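Local coordinates for putative hemin transport system, substrate-binding protein (Burkholderia cenocepacia J2315, PDB 5GIZ) that binds heme in the periplasm and probably delivers it to a membrane transporter as the substrate-binding component of a bacterial heme-uptake system, at residues A147-T159 against L199-D211. Numbering follows the deposited sequence.
With SO4 (sulfate ion), chain D.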
ATOM      1  N   ALA A 147     -14.383  -4.155  22.818  1.00 22.01           N
ATOM      2  CA  ALA A 147     -13.919  -3.471  24.024  1.00 23.67           C
ATOM      3  C   ALA A 147     -13.021  -2.321  23.591  1.00 22.29           C
ATOM      4  O   ALA A 147     -13.439  -1.515  22.780  1.00 21.35           O
ATOM      5  CB  ALA A 147     -13.177  -4.431  24.929  1.00 24.04           C
ATOM      6  N   GLN A 148     -11.794  -2.245  24.084  1.00 21.82           N
ATOM      7  CA  GLN A 148     -10.932  -1.166  23.657  1.00 23.50           C
ATOM      8  C   GLN A 148     -10.146  -1.596  22.436  1.00 19.61           C
ATOM      9  O   GLN A 148     -10.095  -2.812  22.123  1.00 18.45           O
ATOM     10  CB  GLN A 148      -9.972  -0.781  24.735  1.00 28.31           C
ATOM     11  CG  GLN A 148     -10.656  -0.073  25.879  1.00 33.97           C
ATOM     12  CD  GLN A 148     -10.090  -0.570  27.159  1.00 40.49           C
ATOM     13  OE1 GLN A 148     -10.485  -1.636  27.671  1.00 45.35           O
ATOM     14  NE2 GLN A 148      -9.134   0.173  27.687  1.00 44.15           N
ATOM     15  N   PRO A 149      -9.541  -0.636  21.750  1.00 19.21           N
ATOM     16  CA  PRO A 149      -8.815  -0.996  20.539  1.00 17.11           C
ATOM     17  C   PRO A 149      -7.810  -2.140  20.752  1.00 15.22           C
ATOM     18  O   PRO A 149      -6.975  -2.102  21.676  1.00 16.34           O
ATOM     19  CB  PRO A 149      -8.138   0.304  20.152  1.00 17.67           C
ATOM     20  CG  PRO A 149      -9.151   1.360  20.599  1.00 19.42           C
ATOM     21  CD  PRO A 149      -9.660   0.834  21.899  1.00 20.02           C
ATOM     22  N   PRO A 150      -7.915  -3.231  19.965  1.00 12.93           N
ATOM     23  CA  PRO A 150      -7.005  -4.336  20.187  1.00 12.15           C
ATOM     24  C   PRO A 150      -5.572  -4.053  19.651  1.00 12.10           C
ATOM     25  O   PRO A 150      -5.381  -3.257  18.722  1.00 12.59           O
ATOM     26  CB  PRO A 150      -7.696  -5.477  19.419  1.00 11.65           C
ATOM     27  CG  PRO A 150      -8.400  -4.785  18.310  1.00 11.50           C
ATOM     28  CD  PRO A 150      -8.939  -3.540  18.945  1.00 12.14           C
ATOM     29  N   ARG A 151      -4.592  -4.784  20.192  1.00 12.45           N
ATOM     30  CA  ARG A 151      -3.198  -4.600  19.787  1.00 12.87           C
ATOM     31  C   ARG A 151      -2.872  -5.497  18.621  1.00 12.01           C
ATOM     32  O   ARG A 151      -3.061  -6.699  18.698  1.00 11.29           O
ATOM     33  CB  ARG A 151      -2.264  -4.885  20.955  1.00 14.70           C
ATOM     34  CG  ARG A 151      -2.551  -4.057  22.210  1.00 16.72           C
ATOM     35  CD  ARG A 151      -1.561  -4.390  23.324  1.00 18.66           C
ATOM     36  NE  ARG A 151      -0.246  -3.859  23.023  1.00 20.08           N
ATOM     37  CZ  ARG A 151       0.155  -2.623  23.233  1.00 21.40           C
ATOM     38  NH1 ARG A 151      -0.677  -1.695  23.703  1.00 21.57           N
ATOM     39  NH2 ARG A 151       1.391  -2.267  22.859  1.00 23.32           N
ATOM     40  N   VAL A 152      -2.403  -4.916  17.524  1.00 10.43           N
ATOM     41  CA  VAL A 152      -2.116  -5.661  16.309  1.00 10.61           C
ATOM     42  C   VAL A 152      -0.653  -5.484  15.951  1.00 10.61           C
ATOM     43  O   VAL A 152      -0.184  -4.353  15.853  1.00 11.53           O
ATOM     44  CB  VAL A 152      -2.981  -5.156  15.136  1.00 10.59           C
ATOM     45  CG1 VAL A 152      -2.633  -5.915  13.858  1.00 11.35           C
ATOM     46  CG2 VAL A 152      -4.466  -5.297  15.482  1.00 10.78           C
ATOM     47  N   LEU A 153       0.048  -6.603  15.712  1.00 10.78           N
ATOM     48  CA  LEU A 153       1.439  -6.639  15.243  1.00 11.32           C
ATOM     49  C   LEU A 153       1.385  -6.873  13.753  1.00 10.58           C
ATOM     50  O   LEU A 153       0.798  -7.866  13.348  1.00 10.43           O
ATOM     51  CB  LEU A 153       2.109  -7.832  15.874  1.00 12.58           C
ATOM     52  CG  LEU A 153       3.544  -8.089  15.402  1.00 14.32           C
ATOM     53  CD1 LEU A 153       4.460  -6.997  15.871  1.00 15.82           C
ATOM     54  CD2 LEU A 153       4.004  -9.476  15.866  1.00 15.86           C
ATOM     55  N   PHE A 154       2.025  -5.996  12.985  1.00 10.54           N
ATOM     56  CA  PHE A 154       2.224  -6.190  11.558  1.00 10.77           C
ATOM     57  C   PHE A 154       3.612  -6.687  11.230  1.00 11.41           C
ATOM     58  O   PHE A 154       4.578  -6.021  11.502  1.00 11.73           O
ATOM     59  CB  PHE A 154       1.931  -4.921  10.707  1.00 10.79           C
ATOM     60  CG  PHE A 154       2.099  -5.182   9.233  1.00 11.09           C
ATOM     61  CD1 PHE A 154       1.186  -5.928   8.568  1.00 11.36           C
ATOM     62  CD2 PHE A 154       3.237  -4.792   8.559  1.00 11.67           C
ATOM     63  CE1 PHE A 154       1.328  -6.260   7.230  1.00 12.33           C
ATOM     64  CE2 PHE A 154       3.372  -5.124   7.207  1.00 11.56           C
ATOM     65  CZ  PHE A 154       2.449  -5.863   6.577  1.00 12.08           C
ATOM     66  N   VAL A 155       3.653  -7.875  10.677  1.00 12.33           N
ATOM     67  CA  VAL A 155       4.858  -8.484  10.147  1.00 14.30           C
ATOM     68  C   VAL A 155       4.935  -8.232   8.648  1.00 14.36           C
ATOM     69  O   VAL A 155       4.079  -8.716   7.893  1.00 14.70           O
ATOM     70  CB  VAL A 155       4.814  -9.999  10.361  1.00 15.01           C
ATOM     71  CG1 VAL A 155       6.018 -10.677   9.679  1.00 16.60           C
ATOM     72  CG2 VAL A 155       4.768 -10.300  11.871  1.00 14.62           C
ATOM     73  N   LEU A 156       6.031  -7.590   8.227  1.00 16.21           N
ATOM     74  CA  LEU A 156       6.298  -7.428   6.803  1.00 18.84           C
ATOM     75  C   LEU A 156       6.902  -8.703   6.217  1.00 19.52           C
ATOM     76  O   LEU A 156       6.457  -9.199   5.196  1.00 18.71           O
ATOM     77  CB  LEU A 156       7.259  -6.259   6.585  1.00 19.86           C
ATOM     78  CG  LEU A 156       7.582  -5.946   5.110  1.00 21.17           C
ATOM     79  CD1 LEU A 156       6.303  -5.658   4.323  1.00 21.39           C
ATOM     80  CD2 LEU A 156       8.561  -4.798   5.019  1.00 21.90           C
ATOM     81  N   ASN A 157       7.934  -9.193   6.881  1.00 19.27           N
ATOM     82  CA  ASN A 157       8.672 -10.345   6.413  1.00 20.19           C
ATOM     83  C   ASN A 157       9.517 -10.920   7.544  1.00 20.85           C
ATOM     84  O   ASN A 157       9.493 -10.422   8.697  1.00 18.46           O
ATOM     85  CB  ASN A 157       9.538  -9.965   5.188  1.00 21.34           C
ATOM     86  CG  ASN A 157      10.634  -8.981   5.516  1.00 21.85           C
ATOM     87  OD1 ASN A 157      11.370  -9.151   6.480  1.00 20.21           O
ATOM     88  ND2 ASN A 157      10.765  -7.950   4.687  1.00 22.03           N
ATOM     89  N   HIS A 158      10.278 -11.976   7.224  1.00 20.83           N
ATOM     90  CA  HIS A 158      11.155 -12.634   8.172  1.00 20.93           C
ATOM     91  C   HIS A 158      12.517 -12.751   7.534  1.00 22.26           C
ATOM     92  O   HIS A 158      12.634 -12.942   6.310  1.00 22.68           O
ATOM     93  CB  HIS A 158      10.710 -14.073   8.449  1.00 21.37           C
ATOM     94  CG  HIS A 158       9.521 -14.195   9.342  1.00 20.32           C
ATOM     95  ND1 HIS A 158       8.245 -13.911   8.916  1.00 19.65           N
ATOM     96  CD2 HIS A 158       9.407 -14.621  10.621  1.00 20.24           C
ATOM     97  CE1 HIS A 158       7.391 -14.134   9.902  1.00 20.85           C
ATOM     98  NE2 HIS A 158       8.071 -14.592  10.944  1.00 21.51           N
ATOM     99  N   THR A 159      13.555 -12.647   8.353  1.00 23.01           N
ATOM    100  CA  THR A 159      14.875 -13.148   7.982  1.00 24.03           C
ATOM    101  C   THR A 159      15.191 -14.275   8.952  1.00 25.42           C
ATOM    102  O   THR A 159      15.466 -14.028  10.139  1.00 26.12           O
ATOM    103  CB  THR A 159      15.941 -12.048   8.074  1.00 24.61           C
ATOM    104  OG1 THR A 159      15.631 -10.970   7.182  1.00 25.08           O
ATOM    105  CG2 THR A 159      17.295 -12.608   7.672  1.00 25.37           C
ATOM    106  N   LEU A 199       8.730  -8.264  21.520  1.00 24.67           N
ATOM    107  CA  LEU A 199       7.491  -9.013  21.208  1.00 24.28           C
ATOM    108  C   LEU A 199       6.678  -9.298  22.478  1.00 26.08           C
ATOM    109  O   LEU A 199       5.491  -9.054  22.518  1.00 25.30           O
ATOM    110  CB  LEU A 199       7.804 -10.329  20.483  1.00 22.34           C
ATOM    111  CG  LEU A 199       6.595 -11.246  20.199  1.00 21.96           C
ATOM    112  CD1 LEU A 199       5.489 -10.514  19.425  1.00 21.07           C
ATOM    113  CD2 LEU A 199       7.068 -12.468  19.450  1.00 21.81           C
ATOM    114  N   ALA A 200       7.327  -9.785  23.536  1.00 27.60           N
ATOM    115  CA  ALA A 200       6.602 -10.055  24.776  1.00 29.32           C
ATOM    116  C   ALA A 200       5.933  -8.765  25.292  1.00 28.48           C
ATOM    117  O   ALA A 200       4.727  -8.754  25.625  1.00 29.33           O
ATOM    118  CB  ALA A 200       7.547 -10.639  25.828  1.00 31.53           C
ATOM    119  N   ALA A 201       6.678  -7.666  25.287  1.00 27.34           N
ATOM    120  CA  ALA A 201       6.142  -6.347  25.692  1.00 27.04           C
ATOM    121  C   ALA A 201       4.985  -5.875  24.805  1.00 26.57           C
ATOM    122  O   ALA A 201       4.045  -5.223  25.273  1.00 27.47           O
ATOM    123  CB  ALA A 201       7.230  -5.304  25.653  1.00 28.54           C
ATOM    124  N   ALA A 202       5.109  -6.152  23.510  1.00 23.33           N
ATOM    125  CA  ALA A 202       4.120  -5.682  22.548  1.00 20.82           C
ATOM    126  C   ALA A 202       2.783  -6.392  22.740  1.00 18.67           C
ATOM    127  O   ALA A 202       1.715  -5.815  22.438  1.00 17.79           O
ATOM    128  CB  ALA A 202       4.624  -5.881  21.135  1.00 19.97           C
ATOM    129  N   ALA A 203       2.866  -7.646  23.175  1.00 18.82           N
ATOM    130  CA  ALA A 203       1.673  -8.458  23.575  1.00 17.90           C
ATOM    131  C   ALA A 203       0.521  -8.334  22.567  1.00 16.82           C
ATOM    132  O   ALA A 203      -0.570  -7.862  22.887  1.00 18.46           O
ATOM    133  CB  ALA A 203       1.196  -8.030  24.944  1.00 19.65           C
ATOM    134  N   PRO A 204       0.808  -8.665  21.311  1.00 15.00           N
ATOM    135  CA  PRO A 204      -0.242  -8.529  20.316  1.00 13.44           C
ATOM    136  C   PRO A 204      -1.421  -9.454  20.546  1.00 12.88           C
ATOM    137  O   PRO A 204      -1.255 -10.606  20.927  1.00 12.69           O
ATOM    138  CB  PRO A 204       0.464  -8.899  19.015  1.00 13.37           C
ATOM    139  CG  PRO A 204       1.600  -9.760  19.426  1.00 14.06           C
ATOM    140  CD  PRO A 204       2.028  -9.279  20.753  1.00 14.75           C
ATOM    141  N   ASP A 205      -2.620  -8.957  20.278  1.00 12.16           N
ATOM    142  CA  ASP A 205      -3.856  -9.717  20.233  1.00 11.92           C
ATOM    143  C   ASP A 205      -4.085 -10.386  18.896  1.00 11.33           C
ATOM    144  O   ASP A 205      -4.704 -11.395  18.838  1.00 11.28           O
ATOM    145  CB  ASP A 205      -5.054  -8.820  20.575  1.00 12.37           C
ATOM    146  CG  ASP A 205      -4.873  -8.095  21.887  1.00 13.03           C
ATOM    147  OD1 ASP A 205      -4.467  -8.797  22.841  1.00 15.73           O
ATOM    148  OD2 ASP A 205      -5.059  -6.858  22.026  1.00 13.64           O
ATOM    149  N   VAL A 206      -3.557  -9.806  17.819  1.00 10.95           N
ATOM    150  CA  VAL A 206      -3.679 -10.370  16.464  1.00 10.95           C
ATOM    151  C   VAL A 206      -2.372 -10.144  15.757  1.00 10.50           C
ATOM    152  O   VAL A 206      -1.730  -9.094  15.949  1.00 10.50           O
ATOM    153  CB  VAL A 206      -4.767  -9.645  15.622  1.00 11.06           C
ATOM    154  CG1 VAL A 206      -5.007 -10.276  14.218  1.00 11.46           C
ATOM    155  CG2 VAL A 206      -6.104  -9.611  16.355  1.00 11.20           C
ATOM    156  N   VAL A 207      -1.925 -11.111  14.987  1.00 10.81           N
ATOM    157  CA  VAL A 207      -0.828 -10.904  14.068  1.00 11.21           C
ATOM    158  C   VAL A 207      -1.395 -10.701  12.670  1.00 10.70           C
ATOM    159  O   VAL A 207      -2.114 -11.546  12.144  1.00 10.40           O
ATOM    160  CB  VAL A 207       0.118 -12.103  14.044  1.00 12.02           C
ATOM    161  CG1 VAL A 207       1.205 -11.888  13.048  1.00 12.39           C
ATOM    162  CG2 VAL A 207       0.677 -12.407  15.435  1.00 12.76           C
ATOM    163  N   LEU A 208      -1.017  -9.586  12.062  1.00 10.25           N
ATOM    164  CA  LEU A 208      -1.397  -9.194  10.728  1.00 10.40           C
ATOM    165  C   LEU A 208      -0.163  -9.357   9.857  1.00 10.71           C
ATOM    166  O   LEU A 208       0.939  -8.983  10.232  1.00 10.88           O
ATOM    167  CB  LEU A 208      -1.810  -7.730  10.723  1.00 10.37           C
ATOM    168  CG  LEU A 208      -2.267  -7.103   9.402  1.00 10.44           C
ATOM    169  CD1 LEU A 208      -3.534  -7.802   8.892  1.00 10.81           C
ATOM    170  CD2 LEU A 208      -2.503  -5.600   9.591  1.00 10.48           C
ATOM    171  N   ILE A 209      -0.374  -9.915   8.692  1.00 11.01           N
ATOM    172  CA  ILE A 209       0.719 -10.193   7.749  1.00 11.74           C
ATOM    173  C   ILE A 209       0.167 -10.113   6.339  1.00 12.19           C
ATOM    174  O   ILE A 209      -1.013 -10.398   6.081  1.00 11.87           O
ATOM    175  CB  ILE A 209       1.352 -11.568   8.074  1.00 12.50           C
ATOM    176  CG1 ILE A 209       2.646 -11.792   7.297  1.00 13.09           C
ATOM    177  CG2 ILE A 209       0.392 -12.683   7.829  1.00 12.91           C
ATOM    178  CD1 ILE A 209       3.380 -13.018   7.789  1.00 13.80           C
ATOM    179  N   SER A 210       1.002  -9.753   5.377  1.00 12.29           N
ATOM    180  CA  SER A 210       0.546  -9.824   4.010  1.00 12.68           C
ATOM    181  C   SER A 210       0.486 -11.290   3.535  1.00 12.74           C
ATOM    182  O   SER A 210       1.176 -12.159   4.066  1.00 12.89           O
ATOM    183  CB  SER A 210       1.392  -8.998   3.055  1.00 13.78           C
ATOM    184  OG  SER A 210       2.686  -9.567   2.945  1.00 15.27           O
ATOM    185  N   ASP A 211      -0.315 -11.498   2.494  1.00 13.27           N
ATOM    186  CA  ASP A 211      -0.355 -12.804   1.833  1.00 13.61           C
ATOM    187  C   ASP A 211       1.041 -13.235   1.455  1.00 14.06           C
ATOM    188  O   ASP A 211       1.411 -14.422   1.686  1.00 14.34           O
ATOM    189  CB  ASP A 211      -1.192 -12.792   0.552  1.00 13.96           C
ATOM    190  CG  ASP A 211      -2.647 -12.480   0.798  1.00 14.02           C
ATOM    191  OD1 ASP A 211      -3.028 -12.380   1.983  1.00 15.40           O
ATOM    192  OD2 ASP A 211      -3.395 -12.329  -0.208  1.00 15.04           O
TER
HETATM  193  S   SO4 D 402       1.467   1.291  24.420  1.00 33.78           S
HETATM  194  O1  SO4 D 402       0.282   1.354  23.540  1.00 41.44           O
HETATM  195  O2  SO4 D 402       2.100   2.611  24.365  1.00 38.78           O
HETATM  196  O3  SO4 D 402       1.031   0.931  25.784  1.00 41.45           O
HETATM  197  O4  SO4 D 402       2.408   0.268  23.922  1.00 38.95           O
HETATM  198  O   HOH W   1       3.767  -8.783   5.364  1.00 19.68           O
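A bend at chi3 (72°) brings the guanidinium of Arg151 edge-on to the C-terminal end of helix 196-202, while chi1 of Asp205 (-54°), setting CG anti to the carbonyl carbon, swings its carboxylate to the start of strand 151-159. Both torsions serve one motif, the pairing of parallel strands 151-159 and 206-210 in the mixed sheet of the C-terminal lobe of this periplasmic binding protein. The entry into the pair shows how side chains can supplement the backbone ladder at its first rung. Arg151 N gives a nearly straight bond of 2.8 Å to Asp205 OD2, on the anti side of the carboxylate, somewhat out of its plane, and Arg151 O receives both Asp205 N and Val206 N. In return, Arg151 NE donates to Ala202 O at 2.8 Å, with the oxygen close to the guanidinium plane, so the strand holds the carbonyl of the last helical residue. NH1 and NH2 grip a sulfate, probably from the crystallisation liquor, and NH2 also reaches Ala184 O.

Farther along, the ladder is regular: Leu153 N to Val206 O, Leu208 N to Leu153 O, Val155 N to Leu208 O. On one face, Leu153 sets CB against Pro204 CB (3.7 Å) and CD2 against Leu199 CD1, tying strand to helix, while Val155 CG1 lies beside Ile209 CD1. On the other, Leu208 CG meets the Phe154 ring at its edge, 3.7 Å from CD1; that ring also touches Ala172 and Tyr191, which contact heme in a complex of this protein. Where the strands part, a water bridges them, donating to Val155 O and Leu156 O and accepting from Ser210 N at 2.9 Å, as Ser210 OG caps Gly213 N of the following helix.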